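Local atomic coordinates of aminoglycoside phosphotransferase (Alicyclobacillus acidocaldarius subsp. acidocaldarius, PDB entry 4PDY), a protein that probably transfers a phosphoryl group to a small-molecule substrate, as aminoglycoside phosphotransferases do. Residues P24-L33 / V89-H100. Residues are numbered along the deposited sequence; the frame is centred on the assembly and turned at random.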
loop_
_atom_site.group_PDB
_atom_site.type_symbol
_atom_site.label_atom_id
_atom_site.label_comp_id
_atom_site.label_asym_id
_atom_site.label_seq_id
_atom_site.Cartn_x
_atom_site.Cartn_y
_atom_site.Cartn_z
ATOM N N PRO A 24 -1.811 -15.803 23.409
ATOM C CA PRO A 24 -1.853 -16.836 24.444
ATOM C C PRO A 24 -0.570 -17.680 24.463
ATOM O O PRO A 24 -0.037 -18.017 23.419
ATOM C CB PRO A 24 -3.085 -17.676 24.060
ATOM C CG PRO A 24 -3.931 -16.732 23.290
ATOM C CD PRO A 24 -2.988 -15.874 22.524
ATOM N N GLN A 25 -0.082 -18.015 25.654
ATOM C CA GLN A 25 1.112 -18.849 25.785
ATOM C C GLN A 25 0.992 -20.157 25.038
ATOM O O GLN A 25 1.984 -20.660 24.507
ATOM C CB GLN A 25 1.401 -19.145 27.252
ATOM C CG GLN A 25 2.627 -20.020 27.513
ATOM C CD GLN A 25 3.926 -19.418 27.002
ATOM O OE1 GLN A 25 4.253 -18.264 27.299
ATOM N NE2 GLN A 25 4.686 -20.209 26.240
ATOM N N ALA A 26 -0.209 -20.734 24.975
ATOM C CA ALA A 26 -0.363 -22.020 24.293
ATOM C C ALA A 26 0.040 -21.914 22.812
ATOM O O ALA A 26 0.514 -22.880 22.231
ATOM C CB ALA A 26 -1.777 -22.554 24.429
ATOM N N VAL A 27 -0.160 -20.742 22.222
ATOM C CA VAL A 27 0.229 -20.549 20.815
ATOM C C VAL A 27 1.763 -20.551 20.713
ATOM O O VAL A 27 2.352 -21.216 19.859
ATOM C CB VAL A 27 -0.343 -19.248 20.255
ATOM C CG1 VAL A 27 0.241 -18.957 18.889
ATOM C CG2 VAL A 27 -1.859 -19.318 20.151
ATOM N N VAL A 28 2.423 -19.808 21.610
ATOM C CA VAL A 28 3.872 -19.718 21.599
ATOM C C VAL A 28 4.484 -21.115 21.723
ATOM O O VAL A 28 5.461 -21.461 21.043
ATOM C CB VAL A 28 4.368 -18.868 22.793
ATOM C CG1 VAL A 28 5.874 -18.685 22.760
ATOM C CG2 VAL A 28 3.680 -17.522 22.880
ATOM N N SER A 29 3.894 -21.926 22.610
ATOM C CA SER A 29 4.397 -23.256 22.877
ATOM C C SER A 29 4.242 -24.297 21.767
ATOM O O SER A 29 4.775 -25.389 21.854
ATOM C CB SER A 29 3.762 -23.768 24.180
ATOM O OG SER A 29 4.318 -23.071 25.281
ATOM N N LYS A 30 3.528 -23.941 20.691
ATOM C CA LYS A 30 3.479 -24.814 19.512
ATOM C C LYS A 30 4.761 -24.745 18.690
ATOM O O LYS A 30 5.045 -25.656 17.922
ATOM C CB LYS A 30 2.291 -24.451 18.607
ATOM C CG LYS A 30 0.932 -24.593 19.272
ATOM C CD LYS A 30 0.711 -25.995 19.801
ATOM C CE LYS A 30 -0.619 -26.164 20.524
ATOM N NZ LYS A 30 -0.628 -25.379 21.797
ATOM N N TYR A 31 5.548 -23.686 18.882
ATOM C CA TYR A 31 6.807 -23.521 18.174
ATOM C C TYR A 31 7.938 -24.135 19.002
ATOM O O TYR A 31 7.740 -24.522 20.168
ATOM C CB TYR A 31 7.056 -22.036 17.891
ATOM C CG TYR A 31 6.040 -21.464 16.929
ATOM C CD1 TYR A 31 4.815 -21.003 17.366
ATOM C CD2 TYR A 31 6.304 -21.410 15.570
ATOM C CE1 TYR A 31 3.862 -20.513 16.458
ATOM C CE2 TYR A 31 5.363 -20.945 14.662
ATOM C CZ TYR A 31 4.163 -20.467 15.120
ATOM O OH TYR A 31 3.193 -19.990 14.253
ATOM N N ASP A 32 9.114 -24.226 18.395
ATOM C CA ASP A 32 10.322 -24.682 19.093
ATOM C C ASP A 32 11.377 -23.579 19.284
ATOM O O ASP A 32 12.576 -23.782 19.073
ATOM C CB ASP A 32 10.942 -25.876 18.369
ATOM C CG ASP A 32 10.088 -27.125 18.458
ATOM O OD1 ASP A 32 9.487 -27.380 19.536
ATOM O OD2 ASP A 32 10.057 -27.880 17.454
ATOM N N LEU A 33 10.947 -22.419 19.727
ATOM C CA LEU A 33 11.802 -21.242 19.731
ATOM C C LEU A 33 12.367 -20.845 21.102
ATOM O O LEU A 33 13.116 -19.865 21.213
ATOM C CB LEU A 33 11.041 -20.069 19.143
ATOM C CG LEU A 33 10.620 -20.267 17.688
ATOM C CD1 LEU A 33 9.756 -19.088 17.272
ATOM C CD2 LEU A 33 11.818 -20.426 16.765
ATOM N N VAL A 89 8.427 -19.019 10.088
ATOM C CA VAL A 89 8.864 -20.084 10.989
ATOM C C VAL A 89 7.691 -21.030 11.164
ATOM O O VAL A 89 6.563 -20.594 11.382
ATOM C CB VAL A 89 9.327 -19.517 12.346
ATOM C CG1 VAL A 89 9.712 -20.661 13.264
ATOM C CG2 VAL A 89 10.480 -18.558 12.087
ATOM N N THR A 90 7.949 -22.323 11.084
ATOM C CA THR A 90 6.897 -23.312 11.230
ATOM C C THR A 90 6.826 -23.848 12.651
ATOM O O THR A 90 7.783 -23.734 13.404
ATOM C CB THR A 90 7.067 -24.487 10.273
ATOM O OG1 THR A 90 8.308 -25.134 10.500
ATOM C CG2 THR A 90 6.988 -24.012 8.806
ATOM N N THR A 91 5.692 -24.420 13.012
ATOM C CA THR A 91 5.490 -24.993 14.320
ATOM C C THR A 91 6.260 -26.318 14.443
ATOM O O THR A 91 6.864 -26.815 13.486
ATOM C CB THR A 91 3.998 -25.270 14.564
ATOM O OG1 THR A 91 3.580 -26.354 13.724
ATOM C CG2 THR A 91 3.133 -24.020 14.334
ATOM N N SER A 92 6.191 -26.902 15.629
ATOM C CA SER A 92 6.813 -28.195 15.866
ATOM C C SER A 92 6.215 -29.310 15.005
ATOM O O SER A 92 6.855 -30.332 14.792
ATOM C CB SER A 92 6.704 -28.578 17.339
ATOM O OG SER A 92 5.347 -28.705 17.701
ATOM N N SER A 93 4.979 -29.116 14.538
ATOM C CA SER A 93 4.354 -30.043 13.593
ATOM C C SER A 93 4.501 -29.635 12.117
ATOM O O SER A 93 3.823 -30.200 11.251
ATOM C CB SER A 93 2.880 -30.183 13.929
ATOM O OG SER A 93 2.177 -29.011 13.566
ATOM N N ASN A 94 5.375 -28.681 11.829
ATOM C CA ASN A 94 5.625 -28.227 10.455
ATOM C C ASN A 94 4.522 -27.357 9.852
ATOM O O ASN A 94 4.537 -27.111 8.656
ATOM C CB ASN A 94 5.912 -29.396 9.517
ATOM C CG ASN A 94 6.705 -28.960 8.308
ATOM O OD1 ASN A 94 7.587 -28.103 8.414
ATOM N ND2 ASN A 94 6.393 -29.526 7.157
ATOM N N ALA A 95 3.597 -26.865 10.670
ATOM C CA ALA A 95 2.506 -26.032 10.157
ATOM C C ALA A 95 2.983 -24.594 10.025
ATOM O O ALA A 95 3.797 -24.135 10.821
ATOM C CB ALA A 95 1.308 -26.084 11.077
ATOM N N PRO A 96 2.491 -23.864 9.013
ATOM C CA PRO A 96 2.923 -22.467 8.841
ATOM C C PRO A 96 2.171 -21.434 9.702
ATOM O O PRO A 96 2.488 -20.258 9.660
ATOM C CB PRO A 96 2.669 -22.219 7.348
ATOM C CG PRO A 96 1.529 -23.118 7.051
ATOM C CD PRO A 96 1.690 -24.345 7.872
ATOM N N TYR A 97 1.179 -21.885 10.471
ATOM C CA TYR A 97 0.394 -21.016 11.341
ATOM C C TYR A 97 -0.094 -21.846 12.509
ATOM O O TYR A 97 -0.011 -23.071 12.464
ATOM C CB TYR A 97 -0.815 -20.428 10.560
ATOM C CG TYR A 97 -1.753 -21.510 10.059
ATOM C CD1 TYR A 97 -2.678 -22.114 10.886
ATOM C CD2 TYR A 97 -1.621 -21.998 8.787
ATOM C CE1 TYR A 97 -3.475 -23.142 10.447
ATOM C CE2 TYR A 97 -2.427 -23.026 8.317
ATOM C CZ TYR A 97 -3.338 -23.605 9.160
ATOM O OH TYR A 97 -4.130 -24.627 8.725
ATOM N N VAL A 98 -0.660 -21.148 13.490
ATOM C CA VAL A 98 -1.440 -21.752 14.560
ATOM C C VAL A 98 -2.824 -21.102 14.498
ATOM O O VAL A 98 -2.927 -19.886 14.476
ATOM C CB VAL A 98 -0.824 -21.518 15.966
ATOM C CG1 VAL A 98 -1.699 -22.087 17.064
ATOM C CG2 VAL A 98 0.552 -22.129 16.044
ATOM N N ARG A 99 -3.855 -21.925 14.540
ATOM C CA ARG A 99 -5.224 -21.435 14.580
ATOM C C ARG A 99 -5.711 -21.630 16.016
ATOM O O ARG A 99 -5.709 -22.754 16.515
ATOM C CB ARG A 99 -6.088 -22.229 13.601
ATOM C CG ARG A 99 -7.526 -21.809 13.519
ATOM C CD ARG A 99 -7.658 -20.517 12.741
ATOM N NE ARG A 99 -9.043 -20.146 12.695
ATOM C CZ ARG A 99 -9.500 -18.974 12.315
ATOM N NH1 ARG A 99 -8.667 -18.028 11.901
ATOM N NH2 ARG A 99 -10.810 -18.768 12.320
ATOM N N HIS A 100 -6.133 -20.555 16.661
ATOM C CA HIS A 100 -6.597 -20.645 18.055
ATOM C C HIS A 100 -7.505 -19.461 18.376
ATOM O O HIS A 100 -7.184 -18.311 18.048
ATOM C CB HIS A 100 -5.393 -20.654 18.999
ATOM C CG HIS A 100 -5.733 -20.897 20.434
ATOM N ND1 HIS A 100 -6.261 -22.085 20.883
ATOM C CD2 HIS A 100 -5.555 -20.123 21.531
ATOM C CE1 HIS A 100 -6.418 -22.025 22.193
ATOM N NE2 HIS A 100 -6.003 -20.842 22.609
HETATM O O HOH W 1 4.174 -19.439 11.726
HETATM O O HOH W 2 9.422 -24.007 15.555
#
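The carbonyl oxygen of K30 takes the backbone N-H of S92. S92 N lies 2.9 Å from K30 O, in the carbonyl plane, and the bond is nearly straight at 171°. This backbone bond from S92 N to K30 O ties the turn V28-Y31 to the turn T91-N94. The hydroxyl S92 OG also comes close, 3.1 Å from K30 O.

The Y31 ring lies against 89-100. Its CB leaves the backbone away from 89-100, but chi1 of -66° swings the ring back over T91. The methyl T91 CG2 sits over one ring face, 4.0 Å from the centroid of the Y31 ring, a CH-pi contact displaced toward the rim. V89 O lies at the ring edge. V98 CG2 packs obliquely, 3.7 Å from Y31 CE1. The phenol ends on a water, which accepts from Y31 OH at 2.8 Å and donates to V89 O and P96 O. A second water links the backbones by accepting from D32 N and donating to T90 O.

Apolar packing extends the contact both ways. V27 and V98 run alongside each other with opposite headings, V27 CG1 4.0 Å from V98 CB. V27 CG2 touches H100 CB, and P24 CG comes to the edge of the imidazole. L33 CD2 meets V89 CG1 tip to tip at 4.1 Å. K30 lays CB and CG against V98 CG2, then bends back so that NZ bonds A26 O.

Segment 24-33 thus packs on strands 88-89 and 98-100 and their connecting loop, in an antiparallel sheet consistent with the N-lobe of the kinase-like fold. Both strands pair with 103-109, and Y31 also touches V107 there. The three bonds of the first water hold the phenol end of Y31, while the rest of the contact is mainly apolar packing.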